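Local coordinates for outer surface protein (Bacillus cereus ATCC 14579, PDB 1X7F) that is not characterised in detail but probably hydrolyses 6-phospho-N-acetylmuramic acid glycosides in cell-wall recycling, at residues I211-W214 and G219-T222. Sequence-based numbering, arbitrary orientation.
Sequences IGPW and GLCT
L220 meets G212 and P213 with a single methyl group. CD1 of L220 lies 3.7 Å from CA of G212 and 3.8 Å from CD of P213, at the junction where the glycine runs into the proline ring. Because G212 carries no side chain, the methyl can come right up to its backbone, and the ring carbon next to the proline nitrogen completes the apolar patch. CD1 of L220 also passes within 4.2 Å of the carbonyl O of I211, a looser contact beside the main one. The CB of L220 already points toward 211-214; chi1 of -56° sets CG anti to the carbonyl carbon, and chi2 of -174° places CD1 anti to CA, which brings CD1 rather than CD2 to the contact. No hydrogen bond crosses between 211-214 and 219-222; the alpha carbons of G212 and L220 stay 7.5 Å apart, and the contact is narrow but buried. Behind it, CB of P213 sits 3.7 Å above the indole plane of W214, over the ring centre, so the proline is engaged by its CB as well as by its CD.

Neighbouring loops and strand ends hold both segments by hydrogen bonds. The carbonyl of P213 accepts a bond from NE2 of H37, and I211 pairs by its backbone with A252; on 219-222, the N-H of L220 is held by OG1 of T205. Farther along, OG1 of T222 bonds to both N of F203 and O of N172, linking strand 201-204 to the loop after strand 167-170, consistent with closure of the barrel between these outermost strands of the parallel sheet. The contact joins two points of the long loop between strand 201-204 and helix 231-240, a beta-alpha loop at the C-terminal end of the strands of a TIM-type (beta/alpha)8 barrel, the end where such enzymes generally carry their active site.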
ATOM      1  N   ILE A 211      13.041   1.632 -15.553  1.00 38.82           N
ATOM      2  CA  ILE A 211      14.285   1.126 -14.968  1.00 37.51           C
ATOM      3  C   ILE A 211      14.036   0.130 -13.838  1.00 37.47           C
ATOM      4  O   ILE A 211      13.251   0.389 -12.930  1.00 37.87           O
ATOM      5  CB  ILE A 211      15.189   2.300 -14.464  1.00 37.49           C
ATOM      6  CG1 ILE A 211      15.514   3.266 -15.607  1.00 35.26           C
ATOM      7  CG2 ILE A 211      16.480   1.761 -13.824  1.00 35.76           C
ATOM      8  CD1 ILE A 211      16.016   4.637 -15.133  1.00 36.74           C
ATOM      9  N   GLY A 212      14.724  -1.007 -13.915  1.00 37.12           N
ATOM     10  CA  GLY A 212      14.814  -1.965 -12.821  1.00 36.10           C
ATOM     11  C   GLY A 212      16.263  -2.422 -12.740  1.00 36.03           C
ATOM     12  O   GLY A 212      17.100  -1.929 -13.489  1.00 35.49           O
ATOM     13  N   PRO A 213      16.569  -3.355 -11.841  1.00 35.96           N
ATOM     14  CA  PRO A 213      17.926  -3.881 -11.706  1.00 36.90           C
ATOM     15  C   PRO A 213      18.465  -4.673 -12.904  1.00 37.84           C
ATOM     16  O   PRO A 213      19.645  -4.546 -13.218  1.00 37.89           O
ATOM     17  CB  PRO A 213      17.831  -4.784 -10.473  1.00 36.33           C
ATOM     18  CG  PRO A 213      16.406  -5.170 -10.405  1.00 36.68           C
ATOM     19  CD  PRO A 213      15.652  -3.951 -10.856  1.00 35.75           C
ATOM     20  N   TRP A 214      17.625  -5.489 -13.551  1.00 39.73           N
ATOM     21  CA  TRP A 214      18.101  -6.423 -14.604  1.00 40.42           C
ATOM     22  C   TRP A 214      17.515  -6.125 -15.983  1.00 39.98           C
ATOM     23  O   TRP A 214      16.743  -5.187 -16.141  1.00 40.52           O
ATOM     24  CB  TRP A 214      17.782  -7.886 -14.247  1.00 41.99           C
ATOM     25  CG  TRP A 214      17.612  -8.185 -12.779  1.00 44.57           C
ATOM     26  CD1 TRP A 214      16.439  -8.438 -12.120  1.00 46.80           C
ATOM     27  CD2 TRP A 214      18.644  -8.261 -11.795  1.00 45.07           C
ATOM     28  NE1 TRP A 214      16.680  -8.669 -10.787  1.00 46.69           N
ATOM     29  CE2 TRP A 214      18.029  -8.572 -10.560  1.00 47.31           C
ATOM     30  CE3 TRP A 214      20.032  -8.103 -11.828  1.00 46.33           C
ATOM     31  CZ2 TRP A 214      18.750  -8.716  -9.375  1.00 46.07           C
ATOM     32  CZ3 TRP A 214      20.750  -8.262 -10.652  1.00 47.17           C
ATOM     33  CH2 TRP A 214      20.104  -8.559  -9.441  1.00 45.93           C
ATOM     34  N   GLY A 219       7.568  -5.276 -14.680  1.00 34.07           N
ATOM     35  CA  GLY A 219       7.034  -4.576 -13.529  1.00 34.44           C
ATOM     36  C   GLY A 219       7.623  -5.115 -12.242  1.00 34.92           C
ATOM     37  O   GLY A 219       7.980  -6.293 -12.154  1.00 35.69           O
ATOM     38  N   LEU A 220       7.709  -4.255 -11.232  1.00 35.39           N
ATOM     39  CA  LEU A 220       8.429  -4.571  -9.997  1.00 35.70           C
ATOM     40  C   LEU A 220       7.530  -4.416  -8.775  1.00 36.37           C
ATOM     41  O   LEU A 220       7.581  -3.408  -8.065  1.00 37.15           O
ATOM     42  CB  LEU A 220       9.703  -3.701  -9.871  1.00 34.57           C
ATOM     43  CG  LEU A 220      10.724  -3.755 -11.022  1.00 34.70           C
ATOM     44  CD1 LEU A 220      11.980  -2.957 -10.685  1.00 31.34           C
ATOM     45  CD2 LEU A 220      11.129  -5.200 -11.361  1.00 35.55           C
ATOM     46  N   CYS A 221       6.680  -5.411  -8.546  1.00 36.09           N
ATOM     47  CA  CYS A 221       5.797  -5.413  -7.382  1.00 35.08           C
ATOM     48  C   CYS A 221       5.980  -6.716  -6.626  1.00 34.78           C
ATOM     49  O   CYS A 221       6.582  -7.663  -7.142  1.00 34.04           O
ATOM     50  CB  CYS A 221       4.333  -5.253  -7.813  1.00 35.32           C
ATOM     51  SG  CYS A 221       3.859  -6.447  -9.082  1.00 37.47           S
ATOM     52  N   THR A 222       5.470  -6.750  -5.398  1.00 34.90           N
ATOM     53  CA  THR A 222       5.545  -7.932  -4.541  1.00 34.89           C
ATOM     54  C   THR A 222       4.431  -8.947  -4.827  1.00 35.04           C
ATOM     55  O   THR A 222       4.704 -10.131  -5.045  1.00 36.16           O
ATOM     56  CB  THR A 222       5.474  -7.507  -3.070  1.00 35.35           C
ATOM     57  OG1 THR A 222       6.659  -6.775  -2.722  1.00 34.67           O
ATOM     58  CG2 THR A 222       5.498  -8.741  -2.159  1.00 34.53           C
TER